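Local coordinates for uncharacterized protein XCC1541 (Xanthomonas campestris pv. campestris, PDB 2QJW) that is uncharacterised but probably acts as a hydrolase of the alpha/beta superfamily, at residues 24-34 with 165-176; 37-45 with 58-66. One frame throughout, in Å; residues are numbered along the deposited sequence.

Interaction 1. Residues 24-34 with 165-176; sequences ALAEVAERLGW and ASRAFAELLQSL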
loop_
_atom_site.group_PDB
_atom_site.type_symbol
_atom_site.label_atom_id
_atom_site.label_comp_id
_atom_site.label_asym_id
_atom_site.label_seq_id
_atom_site.Cartn_x
_atom_site.Cartn_y
_atom_site.Cartn_z
ATOM N N ALA A 24 -6.498 -17.299 2.550
ATOM C CA ALA A 24 -5.849 -16.627 1.426
ATOM C C ALA A 24 -4.374 -16.421 1.684
ATOM O O ALA A 24 -3.555 -16.615 0.789
ATOM C CB ALA A 24 -6.515 -15.280 1.155
ATOM N N LEU A 25 -4.017 -16.036 2.894
ATOM C CA LEU A 25 -2.615 -15.838 3.207
ATOM C C LEU A 25 -1.863 -17.176 3.190
ATOM O O LEU A 25 -0.698 -17.201 2.799
ATOM C CB LEU A 25 -2.393 -15.152 4.542
ATOM C CG LEU A 25 -2.919 -13.733 4.706
ATOM C CD1 LEU A 25 -2.300 -13.134 6.009
ATOM C CD2 LEU A 25 -2.658 -12.857 3.483
ATOM N N ALA A 26 -2.487 -18.254 3.609
ATOM C CA ALA A 26 -1.873 -19.592 3.531
ATOM C C ALA A 26 -1.613 -19.973 2.069
ATOM O O ALA A 26 -0.589 -20.592 1.761
ATOM C CB ALA A 26 -2.728 -20.612 4.202
ATOM N N GLU A 27 -2.512 -19.642 1.182
ATOM C CA GLU A 27 -2.310 -19.920 -0.234
ATOM C C GLU A 27 -1.122 -19.099 -0.734
ATOM O O GLU A 27 -0.332 -19.594 -1.525
ATOM C CB GLU A 27 -3.593 -19.625 -1.009
ATOM C CG GLU A 27 -3.440 -19.785 -2.522
ATOM N N VAL A 28 -0.931 -17.864 -0.268
ATOM C CA VAL A 28 0.227 -17.079 -0.690
ATOM C C VAL A 28 1.471 -17.726 -0.185
ATOM O O VAL A 28 2.439 -17.904 -0.954
ATOM C CB VAL A 28 0.127 -15.633 -0.161
ATOM C CG1 VAL A 28 1.388 -14.879 -0.353
ATOM C CG2 VAL A 28 -0.980 -14.895 -0.888
ATOM N N ALA A 29 1.524 -18.089 1.089
ATOM C CA ALA A 29 2.688 -18.753 1.656
ATOM C C ALA A 29 2.980 -20.003 0.804
ATOM O O ALA A 29 4.127 -20.204 0.397
ATOM C CB ALA A 29 2.487 -19.108 3.089
ATOM N N GLU A 30 1.954 -20.813 0.539
ATOM C CA GLU A 30 2.157 -22.025 -0.295
ATOM C C GLU A 30 2.782 -21.735 -1.623
ATOM O O GLU A 30 3.769 -22.375 -2.002
ATOM C CB GLU A 30 0.796 -22.687 -0.482
ATOM C CG GLU A 30 0.830 -24.041 -1.219
ATOM C CD GLU A 30 1.516 -25.148 -0.443
ATOM O OE1 GLU A 30 1.584 -25.185 0.807
ATOM O OE2 GLU A 30 2.013 -26.086 -1.106
ATOM N N ARG A 31 2.252 -20.771 -2.347
ATOM C CA ARG A 31 2.693 -20.450 -3.698
ATOM C C ARG A 31 4.079 -19.836 -3.736
ATOM O O ARG A 31 4.761 -19.881 -4.787
ATOM C CB ARG A 31 1.691 -19.548 -4.403
ATOM C CG ARG A 31 0.419 -20.276 -4.711
ATOM C CD ARG A 31 -0.640 -19.341 -5.262
ATOM N N LEU A 32 4.502 -19.233 -2.622
ATOM C CA LEU A 32 5.822 -18.614 -2.482
ATOM C C LEU A 32 6.875 -19.539 -1.820
ATOM O O LEU A 32 7.996 -19.134 -1.542
ATOM C CB LEU A 32 5.694 -17.256 -1.753
ATOM C CG LEU A 32 5.367 -16.068 -2.688
ATOM C CD1 LEU A 32 4.039 -16.193 -3.425
ATOM C CD2 LEU A 32 5.375 -14.772 -1.925
ATOM N N GLY A 33 6.502 -20.775 -1.541
ATOM C CA GLY A 33 7.441 -21.746 -1.008
ATOM C C GLY A 33 7.755 -21.729 0.460
ATOM O O GLY A 33 8.692 -22.367 0.908
ATOM N N TRP A 34 6.929 -21.018 1.236
ATOM C CA TRP A 34 7.031 -21.003 2.649
ATOM C C TRP A 34 6.128 -22.097 3.226
ATOM O O TRP A 34 5.056 -22.383 2.637
ATOM C CB TRP A 34 6.557 -19.632 3.209
ATOM C CG TRP A 34 7.568 -18.542 2.932
ATOM C CD1 TRP A 34 7.895 -18.034 1.705
ATOM C CD2 TRP A 34 8.364 -17.866 3.876
ATOM N NE1 TRP A 34 8.871 -17.103 1.845
ATOM C CE2 TRP A 34 9.191 -16.982 3.159
ATOM C CE3 TRP A 34 8.506 -17.962 5.253
ATOM C CZ2 TRP A 34 10.137 -16.201 3.792
ATOM C CZ3 TRP A 34 9.447 -17.151 5.887
ATOM C CH2 TRP A 34 10.240 -16.299 5.142
ATOM N N ALA A 165 -4.806 -7.708 -0.150
ATOM C CA ALA A 165 -4.094 -8.102 1.071
ATOM C C ALA A 165 -3.138 -9.259 0.817
ATOM O O ALA A 165 -1.968 -9.224 1.264
ATOM C CB ALA A 165 -5.101 -8.459 2.160
ATOM N N SER A 166 -3.569 -10.211 -0.015
ATOM C CA SER A 166 -2.729 -11.343 -0.386
ATOM C C SER A 166 -1.497 -10.876 -1.141
ATOM O O SER A 166 -0.397 -11.360 -0.888
ATOM C CB SER A 166 -3.536 -12.285 -1.294
ATOM O OG SER A 166 -4.530 -12.901 -0.565
ATOM N N ARG A 167 -1.652 -9.943 -2.063
ATOM C CA ARG A 167 -0.565 -9.409 -2.821
ATOM C C ARG A 167 0.409 -8.658 -1.904
ATOM O O ARG A 167 1.629 -8.730 -2.115
ATOM C CB ARG A 167 -1.086 -8.508 -3.950
ATOM C CG ARG A 167 -1.499 -9.285 -5.158
ATOM C CD ARG A 167 -1.887 -8.353 -6.267
ATOM N NE ARG A 167 -3.202 -7.789 -6.014
ATOM C CZ ARG A 167 -4.354 -8.324 -6.416
ATOM N NH1 ARG A 167 -4.413 -9.490 -7.058
ATOM N NH2 ARG A 167 -5.473 -7.682 -6.123
ATOM N N ALA A 168 -0.101 -7.893 -0.916
ATOM C CA ALA A 168 0.778 -7.166 0.011
ATOM C C ALA A 168 1.589 -8.197 0.804
ATOM O O ALA A 168 2.757 -7.998 1.042
ATOM C CB ALA A 168 -0.015 -6.260 0.950
ATOM N N PHE A 169 0.956 -9.286 1.248
ATOM C CA PHE A 169 1.701 -10.307 1.960
ATOM C C PHE A 169 2.782 -10.949 1.083
ATOM O O PHE A 169 3.916 -11.197 1.534
ATOM C CB PHE A 169 0.736 -11.375 2.486
ATOM C CG PHE A 169 1.358 -12.388 3.409
ATOM C CD1 PHE A 169 2.146 -12.009 4.468
ATOM C CD2 PHE A 169 1.028 -13.730 3.253
ATOM C CE1 PHE A 169 2.673 -12.989 5.302
ATOM C CE2 PHE A 169 1.560 -14.696 4.102
ATOM C CZ PHE A 169 2.354 -14.321 5.076
ATOM N N ALA A 170 2.432 -11.252 -0.156
ATOM C CA ALA A 170 3.391 -11.791 -1.079
ATOM C C ALA A 170 4.572 -10.883 -1.243
ATOM O O ALA A 170 5.718 -11.326 -1.326
ATOM C CB ALA A 170 2.674 -12.009 -2.468
ATOM N N GLU A 171 4.323 -9.598 -1.368
ATOM C CA GLU A 171 5.388 -8.628 -1.516
ATOM C C GLU A 171 6.325 -8.585 -0.324
ATOM O O GLU A 171 7.560 -8.362 -0.468
ATOM C CB GLU A 171 4.787 -7.259 -1.742
ATOM C CG GLU A 171 4.233 -7.111 -3.137
ATOM C CD GLU A 171 3.214 -5.995 -3.262
ATOM O OE1 GLU A 171 3.028 -5.201 -2.303
ATOM O OE2 GLU A 171 2.579 -5.933 -4.334
ATOM N N LEU A 172 5.742 -8.768 0.863
ATOM C CA LEU A 172 6.538 -8.863 2.082
ATOM C C LEU A 172 7.379 -10.122 2.020
ATOM O O LEU A 172 8.617 -10.025 2.189
ATOM C CB LEU A 172 5.673 -8.907 3.331
ATOM C CG LEU A 172 6.466 -9.035 4.625
ATOM C CD1 LEU A 172 7.312 -7.832 4.937
ATOM C CD2 LEU A 172 5.488 -9.286 5.758
ATOM N N LEU A 173 6.790 -11.273 1.770
ATOM C CA LEU A 173 7.578 -12.523 1.741
ATOM C C LEU A 173 8.660 -12.475 0.682
ATOM O O LEU A 173 9.780 -12.947 0.936
ATOM C CB LEU A 173 6.699 -13.719 1.513
ATOM C CG LEU A 173 5.687 -14.052 2.635
ATOM C CD1 LEU A 173 4.835 -15.310 2.237
ATOM C CD2 LEU A 173 6.433 -14.132 3.984
ATOM N N GLN A 174 8.374 -11.871 -0.451
ATOM C CA GLN A 174 9.359 -11.846 -1.553
ATOM C C GLN A 174 10.551 -10.966 -1.226
ATOM O O GLN A 174 11.602 -11.101 -1.869
ATOM C CB GLN A 174 8.682 -11.364 -2.830
ATOM C CG GLN A 174 7.723 -12.378 -3.502
ATOM C CD GLN A 174 6.615 -11.695 -4.394
ATOM O OE1 GLN A 174 6.522 -10.457 -4.481
ATOM N NE2 GLN A 174 5.769 -12.497 -4.998
ATOM N N SER A 175 10.456 -10.102 -0.215
ATOM C CA SER A 175 11.524 -9.192 0.143
ATOM C C SER A 175 12.518 -9.830 1.118
ATOM O O SER A 175 13.513 -9.176 1.506
ATOM C CB SER A 175 10.939 -7.945 0.797
ATOM O OG SER A 175 10.463 -8.140 2.114
ATOM N N LEU A 176 12.222 -11.018 1.618
ATOM C CA LEU A 176 12.971 -11.575 2.746
ATOM C C LEU A 176 14.094 -12.488 2.349
ATOM O O LEU A 176 14.100 -12.934 1.241
ATOM C CB LEU A 176 11.982 -12.397 3.610
ATOM C CG LEU A 176 10.837 -11.523 4.178
ATOM C CD1 LEU A 176 9.886 -12.391 5.061
ATOM C CD2 LEU A 176 11.199 -10.253 4.976
ATOM O OXT LEU A 176 14.967 -12.820 3.152
HETATM O O HOH W 1 -4.405 -16.028 -1.788
HETATM O O HOH W 2 10.904 -15.293 0.461
#
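Val28 enters helix 165-174 as a knob into the hole made by Ser166, Phe169, Ala170 and Leu173. Its CB lies against Phe169 CD2. Beyond it the two methyls part: CG1, anti to the backbone N (chi1 169°), rests on the backbone and CB of Ala170, 3.8 Å from Ala170 CA, while CG2 reaches Ser166, 3.6 Å from Ser166 O. One turn before, Leu25 CD2 packs on Phe169 CD2 at 3.8 Å. One turn later, in one of its two conformers, Leu32 turns CD2 toward Ala170, Leu173 and Gln174. Past the Schellman turn at Gly33, Leu173 CD2 stands over a face of the Trp34 indole in a CH-pi contact, 4.2 Å from the centroid of the six-membered ring. Water 2 lies in the indole plane, accepting from Trp34 NE1 and donating to Leu173 O. The axes of segments 24-31 and 165-174 approach to 9.3 Å, crossing at -36°, and both helices pack on one face of the parallel sheet: Leu25 and Phe169 both touch Phe101 of strand 99-103, while Trp34, Leu173 and Leu176 meet Val77 of strand 76-81.

Interaction 2. Residues 37-45 with 58-66; sequences ERPDFTDLD and GRLQRLLEI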
loop_
_atom_site.group_PDB
_atom_site.type_symbol
_atom_site.label_atom_id
_atom_site.label_comp_id
_atom_site.label_asym_id
_atom_site.label_seq_id
_atom_site.Cartn_x
_atom_site.Cartn_y
_atom_site.Cartn_z
ATOM N N GLU A 37 1.044 -22.472 8.846
ATOM C CA GLU A 37 0.038 -23.051 9.710
ATOM C C GLU A 37 -0.907 -21.955 10.175
ATOM O O GLU A 37 -0.528 -20.811 10.279
ATOM C CB GLU A 37 0.617 -23.782 10.919
ATOM C CG GLU A 37 1.236 -22.925 11.960
ATOM C CD GLU A 37 1.941 -23.694 13.061
ATOM O OE1 GLU A 37 1.237 -24.310 13.902
ATOM O OE2 GLU A 37 3.202 -23.640 13.136
ATOM N N ARG A 38 -2.154 -22.358 10.461
ATOM C CA ARG A 38 -3.225 -21.489 10.919
ATOM C C ARG A 38 -3.748 -22.049 12.243
ATOM O O ARG A 38 -4.603 -22.970 12.228
ATOM C CB ARG A 38 -4.317 -21.461 9.877
ATOM C CG ARG A 38 -3.935 -20.623 8.663
ATOM C CD ARG A 38 -4.932 -20.901 7.521
ATOM N NE ARG A 38 -4.642 -22.169 6.932
ATOM C CZ ARG A 38 -5.461 -22.813 6.111
ATOM N NH1 ARG A 38 -6.659 -22.320 5.793
ATOM N NH2 ARG A 38 -5.078 -23.974 5.614
ATOM N N PRO A 39 -3.191 -21.576 13.359
ATOM C CA PRO A 39 -3.630 -22.155 14.631
ATOM C C PRO A 39 -5.109 -21.838 14.930
ATOM O O PRO A 39 -5.605 -20.797 14.537
ATOM C CB PRO A 39 -2.733 -21.505 15.649
ATOM C CG PRO A 39 -1.474 -21.060 14.837
ATOM C CD PRO A 39 -2.069 -20.632 13.537
ATOM N N ASP A 40 -5.731 -22.715 15.672
ATOM C CA ASP A 40 -7.134 -22.545 16.049
ATOM C C ASP A 40 -7.187 -21.940 17.421
ATOM O O ASP A 40 -6.702 -22.500 18.408
ATOM C CB ASP A 40 -7.770 -23.916 16.047
ATOM C CG ASP A 40 -9.280 -23.832 16.178
ATOM O OD1 ASP A 40 -9.770 -22.851 16.778
ATOM O OD2 ASP A 40 -9.984 -24.688 15.597
ATOM N N PHE A 41 -7.739 -20.737 17.503
ATOM C CA PHE A 41 -7.921 -20.058 18.753
ATOM C C PHE A 41 -9.410 -19.974 19.160
ATOM O O PHE A 41 -9.721 -19.175 20.065
ATOM C CB PHE A 41 -7.375 -18.631 18.666
ATOM C CG PHE A 41 -5.944 -18.539 18.225
ATOM C CD1 PHE A 41 -4.907 -18.739 19.129
ATOM C CD2 PHE A 41 -5.623 -18.144 16.905
ATOM C CE1 PHE A 41 -3.570 -18.578 18.753
ATOM C CE2 PHE A 41 -4.314 -18.052 16.518
ATOM C CZ PHE A 41 -3.279 -18.257 17.442
ATOM N N THR A 42 -10.272 -20.740 18.540
ATOM C CA THR A 42 -11.707 -20.568 18.745
ATOM C C THR A 42 -12.110 -20.876 20.193
ATOM O O THR A 42 -13.032 -20.258 20.711
ATOM C CB THR A 42 -12.533 -21.389 17.739
ATOM O OG1 THR A 42 -12.159 -22.764 17.791
ATOM C CG2 THR A 42 -12.335 -20.859 16.281
ATOM N N ASP A 43 -11.415 -21.787 20.860
ATOM C CA ASP A 43 -11.748 -22.101 22.259
ATOM C C ASP A 43 -11.497 -20.934 23.149
ATOM O O ASP A 43 -12.282 -20.627 24.037
ATOM C CB ASP A 43 -10.948 -23.349 22.760
ATOM C CG ASP A 43 -9.450 -23.236 22.588
ATOM O OD1 ASP A 43 -8.981 -22.692 21.546
ATOM O OD2 ASP A 43 -8.711 -23.665 23.530
ATOM N N LEU A 44 -10.404 -20.240 22.895
ATOM C CA LEU A 44 -9.965 -19.117 23.697
ATOM C C LEU A 44 -10.894 -17.940 23.504
ATOM O O LEU A 44 -11.325 -17.260 24.473
ATOM C CB LEU A 44 -8.554 -18.708 23.289
ATOM C CG LEU A 44 -7.476 -19.773 23.586
ATOM C CD1 LEU A 44 -6.200 -19.526 22.769
ATOM C CD2 LEU A 44 -7.209 -19.899 25.101
ATOM N N ASP A 45 -11.277 -17.733 22.276
ATOM C CA ASP A 45 -12.161 -16.577 21.952
ATOM C C ASP A 45 -13.527 -16.696 22.618
ATOM O O ASP A 45 -14.108 -15.653 23.003
ATOM C CB ASP A 45 -12.343 -16.421 20.454
ATOM C CG ASP A 45 -11.056 -16.015 19.755
ATOM O OD1 ASP A 45 -10.112 -15.652 20.453
ATOM O OD2 ASP A 45 -11.060 -16.015 18.499
ATOM N N GLY A 58 -4.319 -16.156 26.871
ATOM C CA GLY A 58 -4.232 -17.551 26.379
ATOM C C GLY A 58 -3.855 -17.591 24.912
ATOM O O GLY A 58 -3.060 -18.416 24.474
ATOM N N ARG A 59 -4.416 -16.655 24.155
ATOM C CA ARG A 59 -4.080 -16.518 22.741
ATOM C C ARG A 59 -2.647 -16.168 22.569
ATOM O O ARG A 59 -1.937 -16.757 21.767
ATOM C CB ARG A 59 -4.912 -15.426 22.074
ATOM C CG ARG A 59 -5.959 -15.893 21.187
ATOM C CD ARG A 59 -6.646 -14.678 20.530
ATOM N NE ARG A 59 -7.627 -14.988 19.551
ATOM C CZ ARG A 59 -7.507 -14.856 18.235
ATOM N NH1 ARG A 59 -6.363 -14.493 17.674
ATOM N NH2 ARG A 59 -8.550 -15.145 17.502
ATOM N N LEU A 60 -2.173 -15.198 23.349
ATOM C CA LEU A 60 -0.795 -14.804 23.307
ATOM C C LEU A 60 0.134 -15.976 23.648
ATOM O O LEU A 60 1.163 -16.176 22.997
ATOM C CB LEU A 60 -0.480 -13.644 24.296
ATOM C CG LEU A 60 -1.140 -12.319 23.922
ATOM C CD1 LEU A 60 -1.322 -11.364 25.164
ATOM C CD2 LEU A 60 -0.378 -11.639 22.850
ATOM N N GLN A 61 -0.201 -16.705 24.710
ATOM C CA GLN A 61 0.654 -17.835 25.140
ATOM C C GLN A 61 0.652 -18.939 24.109
ATOM O O GLN A 61 1.724 -19.483 23.816
ATOM C CB GLN A 61 0.191 -18.373 26.492
ATOM C CG GLN A 61 1.018 -19.569 26.985
ATOM C CD GLN A 61 2.441 -19.192 27.356
ATOM O OE1 GLN A 61 2.705 -18.046 27.750
ATOM N NE2 GLN A 61 3.363 -20.151 27.254
ATOM N N ARG A 62 -0.494 -19.230 23.514
ATOM C CA ARG A 62 -0.549 -20.309 22.537
ATOM C C ARG A 62 0.300 -19.941 21.309
ATOM O O ARG A 62 1.078 -20.773 20.795
ATOM C CB ARG A 62 -1.957 -20.600 22.155
ATOM C CG ARG A 62 -2.119 -21.689 21.115
ATOM C CD ARG A 62 -3.514 -22.093 20.873
ATOM N NE ARG A 62 -4.107 -22.673 22.081
ATOM C CZ ARG A 62 -5.415 -22.852 22.213
ATOM N NH1 ARG A 62 -6.241 -22.585 21.216
ATOM N NH2 ARG A 62 -5.910 -23.338 23.343
ATOM N N LEU A 63 0.112 -18.733 20.776
ATOM C CA LEU A 63 0.925 -18.304 19.644
ATOM C C LEU A 63 2.403 -18.257 19.976
ATOM O O LEU A 63 3.207 -18.632 19.149
ATOM C CB LEU A 63 0.446 -16.956 19.112
ATOM C CG LEU A 63 1.165 -16.453 17.885
ATOM C CD1 LEU A 63 1.191 -17.481 16.731
ATOM C CD2 LEU A 63 0.543 -15.147 17.395
ATOM N N LEU A 64 2.784 -17.775 21.185
ATOM C CA LEU A 64 4.168 -17.719 21.587
ATOM C C LEU A 64 4.801 -19.128 21.505
ATOM O O LEU A 64 5.895 -19.297 20.965
ATOM C CB LEU A 64 4.255 -17.182 23.023
ATOM C CG LEU A 64 5.627 -17.150 23.703
ATOM C CD1 LEU A 64 6.554 -16.297 22.878
ATOM C CD2 LEU A 64 5.468 -16.621 25.146
ATOM N N GLU A 65 4.069 -20.114 21.997
ATOM C CA GLU A 65 4.589 -21.476 22.029
ATOM C C GLU A 65 4.798 -22.015 20.627
ATOM O O GLU A 65 5.826 -22.641 20.323
ATOM C CB GLU A 65 3.637 -22.353 22.841
ATOM C CG GLU A 65 3.808 -22.060 24.349
ATOM C CD GLU A 65 2.886 -22.878 25.270
ATOM O OE1 GLU A 65 2.170 -23.779 24.794
ATOM O OE2 GLU A 65 2.911 -22.608 26.485
ATOM N N ILE A 66 3.830 -21.762 19.748
ATOM C CA ILE A 66 3.919 -22.180 18.383
ATOM C C ILE A 66 5.049 -21.481 17.613
ATOM O O ILE A 66 5.807 -22.088 16.810
ATOM C CB ILE A 66 2.539 -21.971 17.671
ATOM C CG1 ILE A 66 1.482 -22.921 18.273
ATOM C CG2 ILE A 66 2.616 -22.223 16.207
ATOM C CD1 ILE A 66 0.010 -22.644 17.803
HETATM O O HOH W 3 5.177 -24.133 15.012
#
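Arg62 leaves helix 58-66 with CG anti to its backbone N (chi1 179°) and bends at chi3 (-63°), which turns its guanidinium toward Asp43; Arg59 instead runs extended from CG to NE, bringing its guanidinium alongside Phe41 and Asp45. Arg62 meets Asp43 end-on: NH1 donates to OD1 and NH2 to OD2, each bond 2.8 Å long and nearly straight, with both oxygens using syn lone pairs and the two flat groups almost coplanar. Arg62 NH1 also makes a weak bond to Asp40 O. Leu44 CD1 sits over the centre of the guanidinium face, 3.5 Å from Arg62 CZ, and its CD2 lies 4.0 Å from Gly58 CA, where the backbone carries no side chain. Asp45 is gripped side-on, Arg59 NE giving to OD1 at 2.7 Å and Arg59 NH2 to OD2, again through syn lone pairs and in plane. The same guanidinium is stacked flat on the Phe41 ring, planes 19° apart. Farther along, Ile66 CD1 packs on Pro39 CB at 3.7 Å, and water 3 donates to both Glu37 OE2 and Ile66 O; Glu37 OE2 is also bonded to His6 NE2. Phe41 takes the N-cap position of helix 42-45, and the Asx turn at Asp40, whose OD1 receives both N and OG1 of Thr42, shapes the approach to it. With Arg59 NH1 bonded to His11 O and Asp45 OD2 to Glu14 N, the buried ion pair is drawn into the loop after strand 6-10. Two paired bonds per carboxylate fix the rotation of both guanidinium groups, and each arginine probably favours the charged form of its aspartate. The Arg59 side chain also touches the probable nucleophile elbow, which places this ion pair next to the likely active site.

In the fold
From the N terminus, the chain passes through strand 6-10 into helix 20-31, the first half of interaction 1. Residues 37-45 begin on the last residue of border strand 35-37, and interaction 2 closes a short loop when helix 56-71 returns against them. The chain then builds the rest of the sheet before helix 162-174 comes back to helix 20-31, so interaction 1 closes a loop of 130 residues that contains interaction 2. The centres lie about 21 Å apart, yet the two touch where Ala26 CB packs 3.7 Å from Arg38 NE. Interaction 1 joins the first and last long helices; interaction 2 ties the end of strand 35-37 and the loop beyond it to helix 56-71.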